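PDB 4V1K: carbohydrate binding module from Ruminococcus flavefaciens, which probably binds plant cell-wall polysaccharide as a non-catalytic module of the cellulosomal family 9 glycoside hydrolase Cel9A. Local coordinates for residues F28-F33 and V127-E132; T42-N47 and W92-D97; G59-S64 and I110-W115. All blocks are in the same frame, centred on the assembly; numbering follows the deposited sequence. Where two conformers were deposited one is given.

Interaction 1 (F28-F33 and V127-E132); sequences FSYKDF and VVLKLE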
ATOM      1  N   PHE A  28      -1.780  -6.953   1.562  1.00 17.73           N
ATOM      2  CA  PHE A  28      -3.214  -6.972   1.855  1.00 17.82           C
ATOM      3  C   PHE A  28      -3.972  -7.517   0.660  1.00 17.99           C
ATOM      4  O   PHE A  28      -3.794  -7.057  -0.472  1.00 19.34           O
ATOM      5  CB  PHE A  28      -3.722  -5.586   2.230  1.00 19.08           C
ATOM      6  CG  PHE A  28      -2.968  -4.964   3.354  1.00 19.66           C
ATOM      7  CD1 PHE A  28      -3.321  -5.257   4.677  1.00 22.19           C
ATOM      8  CD2 PHE A  28      -1.894  -4.115   3.107  1.00 21.49           C
ATOM      9  CE1 PHE A  28      -2.620  -4.706   5.727  1.00 24.11           C
ATOM     10  CE2 PHE A  28      -1.191  -3.577   4.169  1.00 23.28           C
ATOM     11  CZ  PHE A  28      -1.558  -3.876   5.463  1.00 24.46           C
ATOM     12  N   SER A  29      -4.775  -8.552   0.898  1.00 18.87           N
ATOM     13  CA  SER A  29      -5.551  -9.171  -0.162  1.00 18.92           C
ATOM     14  C   SER A  29      -6.673  -8.228  -0.629  1.00 18.77           C
ATOM     15  O   SER A  29      -7.419  -7.677   0.193  1.00 18.97           O
ATOM     16  CB  SER A  29      -6.165 -10.521   0.306  1.00 22.07           C
ATOM     17  OG  SER A  29      -5.181 -11.461   0.755  1.00 25.22           O
ATOM     18  N   TYR A  30      -6.819  -8.056  -1.947  1.00 17.35           N
ATOM     19  CA  TYR A  30      -7.898  -7.209  -2.459  1.00 17.97           C
ATOM     20  C   TYR A  30      -9.294  -7.703  -2.015  1.00 18.27           C
ATOM     21  O   TYR A  30     -10.195  -6.880  -1.814  1.00 17.94           O
ATOM     22  CB  TYR A  30      -7.841  -7.088  -3.967  1.00 18.05           C
ATOM     23  CG  TYR A  30      -6.742  -6.152  -4.462  1.00 16.51           C
ATOM     24  CD1 TYR A  30      -6.770  -4.756  -4.170  1.00 17.22           C
ATOM     25  CD2 TYR A  30      -5.713  -6.634  -5.267  1.00 16.32           C
ATOM     26  CE1 TYR A  30      -5.777  -3.894  -4.644  1.00 16.76           C
ATOM     27  CE2 TYR A  30      -4.736  -5.775  -5.758  1.00 15.11           C
ATOM     28  CZ  TYR A  30      -4.761  -4.415  -5.455  1.00 15.10           C
ATOM     29  OH  TYR A  30      -3.788  -3.548  -5.962  1.00 16.12           O
ATOM     30  N   LYS A  31      -9.461  -9.012  -1.844  1.00 19.28           N
ATOM     31  CA  LYS A  31     -10.744  -9.529  -1.424  1.00 19.74           C
ATOM     32  C   LYS A  31     -11.199  -8.966  -0.052  1.00 21.34           C
ATOM     33  O   LYS A  31     -12.418  -8.893   0.227  1.00 25.32           O
ATOM     34  CB  LYS A  31     -10.752 -11.064  -1.433  1.00 24.44           C
ATOM     35  CG  LYS A  31      -9.866 -11.714  -0.406  1.00 30.26           C
ATOM     36  CD  LYS A  31     -10.105 -13.215  -0.339  1.00 43.94           C
ATOM     37  CE  LYS A  31      -8.900 -13.947   0.256  1.00 49.65           C
ATOM     38  NZ  LYS A  31      -9.038 -15.431   0.103  1.00 57.94           N
ATOM     39  N   ASP A  32     -10.242  -8.520   0.778  1.00 20.01           N
ATOM     40  CA  ASP A  32     -10.576  -7.948   2.080  1.00 21.37           C
ATOM     41  C   ASP A  32     -11.313  -6.611   1.954  1.00 21.82           C
ATOM     42  O   ASP A  32     -12.044  -6.210   2.894  1.00 24.19           O
ATOM     43  CB  ASP A  32      -9.348  -7.735   2.955  1.00 23.86           C
ATOM     44  CG  ASP A  32      -8.687  -9.061   3.445  1.00 27.59           C
ATOM     45  OD1 ASP A  32      -9.101 -10.162   3.091  1.00 35.54           O
ATOM     46  OD2 ASP A  32      -7.714  -8.956   4.221  1.00 37.04           O
ATOM     47  N   PHE A  33     -11.139  -5.939   0.811  1.00 20.35           N
ATOM     48  CA  PHE A  33     -11.796  -4.644   0.574  1.00 21.62           C
ATOM     49  C   PHE A  33     -13.223  -4.777   0.040  1.00 23.13           C
ATOM     50  O   PHE A  33     -14.033  -3.884   0.242  1.00 27.63           O
ATOM     51  CB  PHE A  33     -11.013  -3.816  -0.443  1.00 19.34           C
ATOM     52  CG  PHE A  33      -9.655  -3.358   0.034  1.00 19.16           C
ATOM     53  CD1 PHE A  33      -8.545  -4.208  -0.052  1.00 20.23           C
ATOM     54  CD2 PHE A  33      -9.474  -2.081   0.548  1.00 20.97           C
ATOM     55  CE1 PHE A  33      -7.296  -3.800   0.390  1.00 20.77           C
ATOM     56  CE2 PHE A  33      -8.221  -1.654   0.950  1.00 21.14           C
ATOM     57  CZ  PHE A  33      -7.135  -2.508   0.889  1.00 21.55           C
ATOM     58  N   VAL A 127      -6.002   1.205   5.262  1.00 17.34           N
ATOM     59  CA  VAL A 127      -5.589   1.240   3.867  1.00 18.31           C
ATOM     60  C   VAL A 127      -6.855   1.589   3.070  1.00 18.07           C
ATOM     61  O   VAL A 127      -7.913   0.989   3.283  1.00 18.19           O
ATOM     62  CB  VAL A 127      -4.958  -0.082   3.384  1.00 18.38           C
ATOM     63  CG1 VAL A 127      -4.510   0.065   1.929  1.00 20.40           C
ATOM     64  CG2 VAL A 127      -3.804  -0.507   4.293  1.00 18.16           C
ATOM     65  N   VAL A 128      -6.732   2.578   2.179  1.00 17.38           N
ATOM     66  CA  VAL A 128      -7.840   3.129   1.405  1.00 18.73           C
ATOM     67  C   VAL A 128      -7.567   3.011  -0.089  1.00 19.02           C
ATOM     68  O   VAL A 128      -6.492   3.382  -0.545  1.00 20.12           O
ATOM     69  CB  VAL A 128      -8.099   4.613   1.762  1.00 22.22           C
ATOM     70  CG1 VAL A 128      -9.320   5.149   1.036  1.00 24.72           C
ATOM     71  CG2 VAL A 128      -8.326   4.761   3.260  1.00 24.52           C
ATOM     72  N   LEU A 129      -8.535   2.463  -0.820  1.00 17.25           N
ATOM     73  CA  LEU A 129      -8.513   2.464  -2.280  1.00 18.27           C
ATOM     74  C   LEU A 129      -9.480   3.527  -2.774  1.00 19.70           C
ATOM     75  O   LEU A 129     -10.664   3.544  -2.375  1.00 23.50           O
ATOM     76  CB  LEU A 129      -8.905   1.087  -2.822  1.00 19.64           C
ATOM     77  CG  LEU A 129      -8.168  -0.142  -2.310  1.00 20.60           C
ATOM     78  CD1 LEU A 129      -8.729  -1.415  -2.981  1.00 22.53           C
ATOM     79  CD2 LEU A 129      -6.675  -0.036  -2.554  1.00 22.40           C
ATOM     80  N   LYS A 130      -8.987   4.447  -3.588  1.00 17.88           N
ATOM     81  CA  LYS A 130      -9.841   5.424  -4.290  1.00 19.61           C
ATOM     82  C   LYS A 130     -10.027   4.967  -5.742  1.00 20.29           C
ATOM     83  O   LYS A 130      -9.088   4.503  -6.371  1.00 20.49           O
ATOM     84  CB  LYS A 130      -9.186   6.811  -4.259  1.00 22.41           C
ATOM     85  CG  LYS A 130      -8.935   7.377  -2.852  1.00 28.79           C
ATOM     86  CD  LYS A 130      -8.445   8.823  -2.909  1.00 38.32           C
ATOM     87  CE  LYS A 130      -8.320   9.432  -1.517  1.00 49.00           C
ATOM     88  NZ  LYS A 130      -8.109  10.911  -1.543  1.00 56.43           N
ATOM     89  N   LEU A 131     -11.244   5.100  -6.265  1.00 20.37           N
ATOM     90  CA  LEU A 131     -11.589   4.597  -7.577  1.00 22.84           C
ATOM     91  C   LEU A 131     -11.913   5.695  -8.579  1.00 28.13           C
ATOM     92  O   LEU A 131     -12.310   6.789  -8.187  1.00 32.51           O
ATOM     93  CB  LEU A 131     -12.843   3.724  -7.453  1.00 26.74           C
ATOM     94  CG  LEU A 131     -12.833   2.678  -6.358  1.00 28.33           C
ATOM     95  CD1 LEU A 131     -14.148   1.932  -6.314  1.00 33.36           C
ATOM     96  CD2 LEU A 131     -11.677   1.717  -6.551  1.00 28.57           C
ATOM     97  N   GLU A 132     -11.848   5.308  -9.850  0.50 32.22           N
ATOM     98  CA  GLU A 132     -12.096   6.147 -11.012  0.50 41.35           C
ATOM     99  C   GLU A 132     -13.534   5.895 -11.393  0.50 48.89           C
ATOM    100  O   GLU A 132     -14.441   6.603 -10.969  0.50 49.66           O
ATOM    101  CB  GLU A 132     -11.223   5.613 -12.150  0.50 44.28           C
ATOM    102  CG  GLU A 132     -10.768   6.608 -13.201  0.50 48.32           C
ATOM    103  CD  GLU A 132     -10.383   5.915 -14.494  0.50 49.55           C
ATOM    104  OE1 GLU A 132      -9.314   5.259 -14.543  0.50 44.86           O
ATOM    105  OE2 GLU A 132     -11.170   6.026 -15.457  0.50 55.00           O
TER
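Two first torsions bring F33 and L129 together: both side chains have CG anti to their own carbonyl carbon (chi1 -67° in F33, -53° in L129), which swings the phenyl ring and the isobutyl group into the space between the two chain segments, where they cross at about a right angle. L129 CD1 lies over one face of the F33 ring, 3.8 Å from its centroid, a CH-pi contact. L129 CG reaches F33 CE2 at 3.6 Å near the rim. V127 meets the same ring from another direction: its CG1 sits in the ring plane at the edge, 3.8 Å from F33 CZ. The backbone oxygen V127 O also approaches the edge, 3.5 Å from F33 CE2. The two branches of V127 serve different rings, for CG2 stands over a face of F28, 4.2 Å from its centroid. Y30 contributes its ring edge, with CD1 4.1 Å from L129 CD1, while its hydroxyl is hydrogen-bonded to T63 of strand 55-64.

The three aromatic rings come from the end of strand 25-29 and the turn that follows it. Within this turn F33 N donates to Y30 O at 2.9 Å, a bond that helps to fix where the F33 ring leaves the backbone. V127 and L129, two apart on strand 121-131, point to the same side, as alternation along a strand requires; branched aliphatic residues suit this place because their methyl groups can meet flat rings over a face or at an edge. Every touching residue is buried, and the contact between the segments is made by dispersion and CH-pi attraction, consistent with hydrophobic burial holding the two sheets face to face.

Interaction 2 (T42-N47 and W92-D97); sequences TEVQVN and WKVPSD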
ATOM      1  N   THR A  42      -7.397   4.377  -8.665  1.00 18.96           N
ATOM      2  CA  THR A  42      -6.628   5.562  -9.029  0.50 20.76           C
ATOM      3  C   THR A  42      -5.605   5.968  -7.976  1.00 19.53           C
ATOM      4  O   THR A  42      -4.589   6.610  -8.298  1.00 19.51           O
ATOM      5  CB  THR A  42      -7.560   6.764  -9.288  0.50 22.55           C
ATOM      6  OG1 THR A  42      -8.483   6.922  -8.202  0.50 24.18           O
ATOM      7  CG2 THR A  42      -8.334   6.552 -10.570  0.50 23.80           C
ATOM      8  N   GLU A  43      -5.871   5.627  -6.726  1.00 18.89           N
ATOM      9  CA  GLU A  43      -4.961   6.007  -5.642  1.00 19.74           C
ATOM     10  C   GLU A  43      -5.053   4.971  -4.522  1.00 19.39           C
ATOM     11  O   GLU A  43      -6.152   4.433  -4.247  1.00 19.92           O
ATOM     12  CB  GLU A  43      -5.351   7.425  -5.166  1.00 24.53           C
ATOM     13  CG  GLU A  43      -4.421   8.155  -4.246  1.00 30.86           C
ATOM     14  CD  GLU A  43      -4.890   9.616  -4.044  1.00 33.59           C
ATOM     15  OE1 GLU A  43      -5.110  10.366  -5.022  1.00 42.56           O
ATOM     16  OE2 GLU A  43      -5.064  10.026  -2.905  1.00 42.18           O
ATOM     17  N   VAL A  44      -3.929   4.755  -3.843  1.00 18.73           N
ATOM     18  CA  VAL A  44      -3.874   3.977  -2.600  1.00 17.39           C
ATOM     19  C   VAL A  44      -3.313   4.861  -1.488  1.00 18.08           C
ATOM     20  O   VAL A  44      -2.306   5.527  -1.692  1.00 19.78           O
ATOM     21  CB  VAL A  44      -2.985   2.736  -2.752  1.00 19.32           C
ATOM     22  CG1 VAL A  44      -3.006   1.887  -1.491  1.00 19.72           C
ATOM     23  CG2 VAL A  44      -3.437   1.895  -3.919  1.00 19.18           C
ATOM     24  N   GLN A  45      -3.981   4.885  -0.342  1.00 17.53           N
ATOM     25  CA  GLN A  45      -3.521   5.625   0.823  1.00 18.83           C
ATOM     26  C   GLN A  45      -3.341   4.684   2.014  1.00 19.54           C
ATOM     27  O   GLN A  45      -4.206   3.841   2.285  1.00 19.17           O
ATOM     28  CB  GLN A  45      -4.506   6.731   1.209  1.00 22.74           C
ATOM     29  CG  GLN A  45      -4.622   7.799   0.146  1.00 28.33           C
ATOM     30  CD  GLN A  45      -5.437   8.999   0.584  1.00 37.43           C
ATOM     31  OE1 GLN A  45      -6.382   8.861   1.353  1.00 38.53           O
ATOM     32  NE2 GLN A  45      -5.074  10.196   0.084  1.00 48.32           N
ATOM     33  N   VAL A  46      -2.197   4.820   2.685  1.00 19.55           N
ATOM     34  CA  VAL A  46      -1.886   4.048   3.885  1.00 17.50           C
ATOM     35  C   VAL A  46      -1.773   5.060   5.043  1.00 17.67           C
ATOM     36  O   VAL A  46      -0.893   5.935   5.050  1.00 19.25           O
ATOM     37  CB  VAL A  46      -0.618   3.220   3.717  1.00 17.65           C
ATOM     38  CG1 VAL A  46      -0.320   2.455   5.006  1.00 19.68           C
ATOM     39  CG2 VAL A  46      -0.780   2.252   2.521  1.00 19.32           C
ATOM     40  N   ASN A  47      -2.664   4.916   6.022  1.00 17.54           N
ATOM     41  CA  ASN A  47      -2.716   5.795   7.199  1.00 18.48           C
ATOM     42  C   ASN A  47      -1.992   5.128   8.347  1.00 18.63           C
ATOM     43  O   ASN A  47      -2.360   4.010   8.759  1.00 19.40           O
ATOM     44  CB  ASN A  47      -4.164   6.129   7.546  1.00 20.13           C
ATOM     45  CG  ASN A  47      -4.837   6.887   6.432  1.00 22.94           C
ATOM     46  OD1 ASN A  47      -4.446   8.006   6.117  1.00 28.67           O
ATOM     47  ND2 ASN A  47      -5.816   6.274   5.804  1.00 24.51           N
ATOM     48  N   TRP A  92      -0.021   6.726  -2.823  1.00 20.52           N
ATOM     49  CA  TRP A  92       0.422   6.322  -4.169  1.00 19.82           C
ATOM     50  C   TRP A  92      -0.632   6.641  -5.225  1.00 19.16           C
ATOM     51  O   TRP A  92      -1.724   6.113  -5.185  1.00 19.83           O
ATOM     52  CB  TRP A  92       0.718   4.831  -4.177  1.00 20.42           C
ATOM     53  CG  TRP A  92       1.209   4.284  -5.486  1.00 18.89           C
ATOM     54  CD1 TRP A  92       2.046   4.904  -6.368  1.00 19.77           C
ATOM     55  CD2 TRP A  92       0.899   3.004  -6.072  1.00 17.97           C
ATOM     56  NE1 TRP A  92       2.282   4.102  -7.445  1.00 20.42           N
ATOM     57  CE2 TRP A  92       1.595   2.935  -7.302  1.00 19.17           C
ATOM     58  CE3 TRP A  92       0.115   1.915  -5.673  1.00 18.42           C
ATOM     59  CZ2 TRP A  92       1.542   1.825  -8.142  1.00 19.59           C
ATOM     60  CZ3 TRP A  92       0.053   0.785  -6.521  1.00 18.94           C
ATOM     61  CH2 TRP A  92       0.766   0.759  -7.745  1.00 19.57           C
ATOM     62  N   LYS A  93      -0.284   7.527  -6.155  1.00 19.80           N
ATOM     63  CA  LYS A  93      -1.124   7.816  -7.317  1.00 21.39           C
ATOM     64  C   LYS A  93      -0.797   6.758  -8.375  1.00 20.72           C
ATOM     65  O   LYS A  93       0.337   6.678  -8.874  1.00 22.77           O
ATOM     66  CB  LYS A  93      -0.881   9.253  -7.841  1.00 24.79           C
ATOM     67  CG  LYS A  93      -1.147  10.302  -6.746  1.00 32.05           C
ATOM     68  CD  LYS A  93      -1.162  11.733  -7.207  1.00 44.64           C
ATOM     69  CE  LYS A  93      -1.690  12.608  -6.073  1.00 53.18           C
ATOM     70  NZ  LYS A  93      -1.745  14.048  -6.437  1.00 66.22           N
ATOM     71  N   VAL A  94      -1.775   5.891  -8.646  1.00 18.04           N
ATOM     72  CA  VAL A  94      -1.544   4.718  -9.473  1.00 18.64           C
ATOM     73  C   VAL A  94      -1.487   5.119 -10.950  1.00 19.63           C
ATOM     74  O   VAL A  94      -2.433   5.714 -11.459  1.00 23.13           O
ATOM     75  CB  VAL A  94      -2.636   3.662  -9.247  1.00 18.63           C
ATOM     76  CG1 VAL A  94      -2.335   2.415 -10.043  1.00 19.97           C
ATOM     77  CG2 VAL A  94      -2.747   3.301  -7.757  1.00 19.14           C
ATOM     78  N   PRO A  95      -0.390   4.781 -11.659  1.00 21.51           N
ATOM     79  CA  PRO A  95      -0.362   5.089 -13.085  1.00 24.56           C
ATOM     80  C   PRO A  95      -1.437   4.339 -13.883  1.00 23.34           C
ATOM     81  O   PRO A  95      -1.767   3.200 -13.559  1.00 21.22           O
ATOM     82  CB  PRO A  95       1.033   4.617 -13.533  1.00 27.84           C
ATOM     83  CG  PRO A  95       1.810   4.320 -12.349  1.00 27.75           C
ATOM     84  CD  PRO A  95       0.849   4.116 -11.216  1.00 21.99           C
ATOM     85  N   SER A  96      -1.938   4.978 -14.945  1.00 26.73           N
ATOM     86  CA  SER A  96      -2.979   4.388 -15.791  1.00 29.45           C
ATOM     87  C   SER A  96      -2.597   3.009 -16.316  1.00 28.19           C
ATOM     88  O   SER A  96      -3.450   2.122 -16.353  1.00 30.35           O
ATOM     89  CB  SER A  96      -3.328   5.316 -16.966  1.00 36.02           C
ATOM     90  OG  SER A  96      -3.890   6.503 -16.442  1.00 45.04           O
ATOM     91  N   ASP A  97      -1.329   2.826 -16.693  1.00 26.11           N
ATOM     92  CA  ASP A  97      -0.869   1.541 -17.247  1.00 29.91           C
ATOM     93  C   ASP A  97      -0.811   0.419 -16.212  1.00 29.35           C
ATOM     94  O   ASP A  97      -0.838  -0.706 -16.562  1.00 43.23           O
ATOM     95  CB  ASP A  97       0.439   1.648 -18.063  1.00 35.45           C
ATOM     96  CG  ASP A  97       1.700   2.035 -17.235  1.00 33.93           C
ATOM     97  OD1 ASP A  97       1.617   2.298 -16.009  1.00 41.99           O
ATOM     98  OD2 ASP A  97       2.800   2.094 -17.852  1.00 61.74           O
TER
HETATM   99  O   HOH W   1      -4.065   8.222 -10.518  1.00 35.16           O
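Backbone hydrogen bonds dominate the meeting of V44 with W92, an antiparallel hydrogen-bonded pair. W92 N donates to V44 O at 2.8 Å and V44 N to W92 O at 2.9 Å, both nearly straight, at 173° and 166°. In the adjacent pair, E43 and K93 are non-hydrogen-bonded, and E43 CA brings its hydrogen towards W92 O. Past the end of strand 87-93 the pairing is less regular: V94 N still reaches T42 O at 2.9 Å, but from well above the carbonyl plane. A water donates to the same T42 O and to V94 O, bridging the chains where the strand gives way to the loop before helix 96-99.

Apolar contacts lie on the inner side. V44 CG2 is anti to its carbonyl carbon, which places it 4.0 Å from W92 CE3 and 4.1 Å from V94 CG2. V94 CG2 in turn rests above a face of the indole, towards its rim. V44 suits its strand because beta-branched residues favour an extended backbone; the compact methyls of V94 fit against the indole face and V44, while the broad indole of W92 reaches F61 on the facing sheet.

Charged side chains take the other side. E43 and K93 project together there, E43 OE1 standing 5.2 Å from K93 NZ, so any attraction is at most long-range; E43 also makes a weak, long ion pair with K130. On its other flank strand 41-49 carries a classic beta bulge, T42 and E43 both facing K130. An edge strand hydrogen-bonded to an inner one, polar outside and apolar inside, is characteristic of the antiparallel sheets of a beta-sandwich.

Interaction 3 (G59-S64 and I110-W115); sequences GQFGTS and IKFGVW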
ATOM      1  N   GLY A  59       9.805   4.245   0.457  1.00 16.25           N
ATOM      2  CA  GLY A  59       9.312   2.927   0.035  1.00 16.59           C
ATOM      3  C   GLY A  59       8.639   2.965  -1.318  1.00 16.56           C
ATOM      4  O   GLY A  59       8.772   3.914  -2.049  1.00 17.97           O
ATOM      5  N   GLN A  60       7.956   1.878  -1.654  1.00 17.63           N
ATOM      6  CA  GLN A  60       7.321   1.690  -2.953  1.00 16.71           C
ATOM      7  C   GLN A  60       6.151   0.760  -2.758  1.00 16.34           C
ATOM      8  O   GLN A  60       6.169  -0.084  -1.848  1.00 16.72           O
ATOM      9  CB  GLN A  60       8.267   0.975  -3.941  1.00 20.49           C
ATOM     10  CG  GLN A  60       9.192   1.831  -4.692  1.00 24.70           C
ATOM     11  CD  GLN A  60      10.135   1.072  -5.560  1.00 22.86           C
ATOM     12  OE1 GLN A  60      11.143   0.610  -5.079  1.00 23.23           O
ATOM     13  NE2 GLN A  60       9.856   1.000  -6.859  1.00 23.46           N
ATOM     14  N   PHE A  61       5.167   0.891  -3.647  1.00 15.64           N
ATOM     15  CA  PHE A  61       4.029  -0.037  -3.700  1.00 15.02           C
ATOM     16  C   PHE A  61       4.191  -1.027  -4.851  1.00 15.55           C
ATOM     17  O   PHE A  61       4.747  -0.707  -5.907  1.00 17.39           O
ATOM     18  CB  PHE A  61       2.689   0.694  -3.870  1.00 16.55           C
ATOM     19  CG  PHE A  61       2.262   1.496  -2.661  1.00 17.56           C
ATOM     20  CD1 PHE A  61       2.936   2.651  -2.286  1.00 19.16           C
ATOM     21  CD2 PHE A  61       1.187   1.101  -1.907  1.00 17.98           C
ATOM     22  CE1 PHE A  61       2.530   3.388  -1.187  1.00 20.29           C
ATOM     23  CE2 PHE A  61       0.761   1.837  -0.818  1.00 18.39           C
ATOM     24  CZ  PHE A  61       1.439   2.998  -0.443  1.00 19.65           C
ATOM     25  N   GLY A  62       3.674  -2.242  -4.627  1.00 15.69           N
ATOM     26  CA  GLY A  62       3.533  -3.224  -5.686  1.00 17.11           C
ATOM     27  C   GLY A  62       2.136  -3.828  -5.705  1.00 16.30           C
ATOM     28  O   GLY A  62       1.411  -3.767  -4.710  1.00 15.92           O
ATOM     29  N   THR A  63       1.780  -4.440  -6.823  1.00 15.19           N
ATOM     30  CA  THR A  63       0.474  -5.075  -6.963  1.00 13.84           C
ATOM     31  C   THR A  63       0.516  -6.295  -7.876  1.00 15.01           C
ATOM     32  O   THR A  63       1.244  -6.345  -8.880  1.00 16.00           O
ATOM     33  CB  THR A  63      -0.588  -4.065  -7.482  1.00 15.83           C
ATOM     34  OG1 THR A  63      -1.882  -4.683  -7.603  1.00 16.28           O
ATOM     35  CG2 THR A  63      -0.171  -3.487  -8.840  1.00 16.31           C
ATOM     36  N   SER A  64      -0.334  -7.273  -7.537  1.00 14.06           N
ATOM     37  CA  SER A  64      -0.684  -8.313  -8.487  1.00 13.89           C
ATOM     38  C   SER A  64      -1.306  -7.680  -9.756  1.00 14.66           C
ATOM     39  O   SER A  64      -2.071  -6.729  -9.652  1.00 15.32           O
ATOM     40  CB  SER A  64      -1.706  -9.293  -7.884  1.00 15.76           C
ATOM     41  OG  SER A  64      -1.175  -9.931  -6.728  1.00 16.85           O
ATOM     42  N   ILE A 110      -2.365  -5.990  -2.856  1.00 16.64           N
ATOM     43  CA  ILE A 110      -1.616  -4.757  -2.831  1.00 16.64           C
ATOM     44  C   ILE A 110      -0.539  -4.893  -1.761  1.00 17.37           C
ATOM     45  O   ILE A 110      -0.802  -5.397  -0.650  1.00 18.61           O
ATOM     46  CB  ILE A 110      -2.555  -3.519  -2.599  1.00 17.81           C
ATOM     47  CG1 ILE A 110      -1.782  -2.200  -2.640  1.00 19.45           C
ATOM     48  CG2 ILE A 110      -3.314  -3.608  -1.265  1.00 19.78           C
ATOM     49  CD1 ILE A 110      -1.291  -1.812  -4.000  1.00 20.72           C
ATOM     50  N   LYS A 111       0.678  -4.466  -2.094  1.00 15.84           N
ATOM     51  CA  LYS A 111       1.854  -4.596  -1.201  1.00 17.11           C
ATOM     52  C   LYS A 111       2.465  -3.214  -0.896  1.00 16.02           C
ATOM     53  O   LYS A 111       2.724  -2.420  -1.807  1.00 18.02           O
ATOM     54  CB  LYS A 111       2.889  -5.548  -1.816  1.00 19.89           C
ATOM     55  CG  LYS A 111       2.347  -6.958  -2.042  1.00 24.06           C
ATOM     56  CD  LYS A 111       3.261  -8.033  -1.521  1.00 31.99           C
ATOM     57  CE  LYS A 111       2.741  -9.399  -1.880  1.00 35.57           C
ATOM     58  NZ  LYS A 111       2.947 -10.328  -0.740  1.00 44.10           N
ATOM     59  N   PHE A 112       2.647  -2.948   0.395  1.00 16.39           N
ATOM     60  CA  PHE A 112       3.188  -1.686   0.932  1.00 16.78           C
ATOM     61  C   PHE A 112       4.624  -1.949   1.357  1.00 16.22           C
ATOM     62  O   PHE A 112       4.886  -2.647   2.353  1.00 17.79           O
ATOM     63  CB  PHE A 112       2.315  -1.246   2.115  1.00 17.19           C
ATOM     64  CG  PHE A 112       2.847  -0.079   2.910  1.00 17.79           C
ATOM     65  CD1 PHE A 112       3.068   1.149   2.310  1.00 19.59           C
ATOM     66  CD2 PHE A 112       3.041  -0.198   4.282  1.00 19.91           C
ATOM     67  CE1 PHE A 112       3.503   2.235   3.067  1.00 20.40           C
ATOM     68  CE2 PHE A 112       3.491   0.871   5.031  1.00 19.93           C
ATOM     69  CZ  PHE A 112       3.714   2.078   4.417  1.00 19.13           C
ATOM     70  N   GLY A 113       5.553  -1.447   0.562  1.00 15.40           N
ATOM     71  CA  GLY A 113       6.977  -1.648   0.798  1.00 15.76           C
ATOM     72  C   GLY A 113       7.539  -0.543   1.690  1.00 16.61           C
ATOM     73  O   GLY A 113       7.320   0.657   1.437  1.00 18.30           O
ATOM     74  N   VAL A 114       8.265  -0.942   2.728  1.00 16.01           N
ATOM     75  CA  VAL A 114       8.925  -0.006   3.634  1.00 16.87           C
ATOM     76  C   VAL A 114      10.437  -0.202   3.534  1.00 17.39           C
ATOM     77  O   VAL A 114      11.001  -1.147   4.108  1.00 17.60           O
ATOM     78  CB  VAL A 114       8.459  -0.185   5.116  1.00 18.18           C
ATOM     79  CG1 VAL A 114       9.047   0.922   5.992  1.00 19.80           C
ATOM     80  CG2 VAL A 114       6.944  -0.148   5.217  1.00 20.89           C
ATOM     81  N   TRP A 115      11.099   0.661   2.773  1.00 15.59           N
ATOM     82  CA  TRP A 115      12.565   0.558   2.645  1.00 15.93           C
ATOM     83  C   TRP A 115      13.296   1.212   3.828  1.00 17.16           C
ATOM     84  O   TRP A 115      14.399   0.776   4.200  1.00 18.76           O
ATOM     85  CB  TRP A 115      13.030   1.184   1.329  1.00 17.38           C
ATOM     86  CG  TRP A 115      12.412   0.697   0.025  1.00 16.90           C
ATOM     87  CD1 TRP A 115      12.465   1.377  -1.178  1.00 17.85           C
ATOM     88  CD2 TRP A 115      11.689  -0.522  -0.249  1.00 16.51           C
ATOM     89  NE1 TRP A 115      11.825   0.677  -2.156  1.00 19.11           N
ATOM     90  CE2 TRP A 115      11.335  -0.487  -1.627  1.00 18.53           C
ATOM     91  CE3 TRP A 115      11.268  -1.622   0.529  1.00 18.19           C
ATOM     92  CZ2 TRP A 115      10.624  -1.538  -2.258  1.00 17.09           C
ATOM     93  CZ3 TRP A 115      10.565  -2.657  -0.104  1.00 19.50           C
ATOM     94  CH2 TRP A 115      10.232  -2.587  -1.481  1.00 19.00           C
TER
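W115 lays one face of its indole over G59, while the edge of that ring meets Q60, at the end of the antiparallel pair formed by strands 55-64 and 109-114 in one sheet of the beta-sandwich, where the chain turns a corner at W115. G59 CA lies 3.8 Å from the centroid of the five-membered ring, a CH-pi contact; glycine suits the place because a CB would run into the backbone oxygen G113 O. The Q60 amide stands almost upright to the indole, their planes 86° apart. W115 NE1 donates to Q60 OE1 at 3.0 Å, the oxygen lying in the ring plane and accepting on a lone pair; Q60 NE2 is bonded separately to G76 O. Both polar ends of the amide are thus engaged, which should fix its rotation. Glutamine suits the place because it can accept and donate at once.

On the opposite face of the sheet, towards the core, F61 and F112 incline obliquely, with planes at 52° and F61 CZ 3.7 Å from F112 CD1. Their different first torsions let the rings meet between the neighbouring strands: F61 has CG anti to its carbonyl carbon (chi1 -69°), whereas F112 has CG anti to its backbone N. F112 continues onto Y57. I110 brings its CD1 to the edge of the F61 ring.

Between these faces the backbones pair unevenly. At G62 and K111 the two bonds are regular; towards W115 the link from Q60 N to G113 O is weak, though G113 N still donates to Q60 O at 2.8 Å. I110 CD1 folds over the strand next to it, ending 3.4 Å from G62 O.

From the N terminus, strand 25-29 and its following turn supply the first half of interaction 1, whose partner in strand 121-131 comes near the C terminus; the loop it closes therefore contains both other contacts. Inside it, strand 41-49 opens interaction 2 and strand 55-64 opens interaction 3, closed in the same order by residues 92-97 and 110-115, so these two cross. Interaction 2 joins neighbours within one sheet, interaction 3 neighbours within the other, and interaction 1 spans the two. Direct ties complete the network: V128 pairs with Q45 and F28 with I110 through their backbones, and V44 and V46 pack on F61 in the shared core.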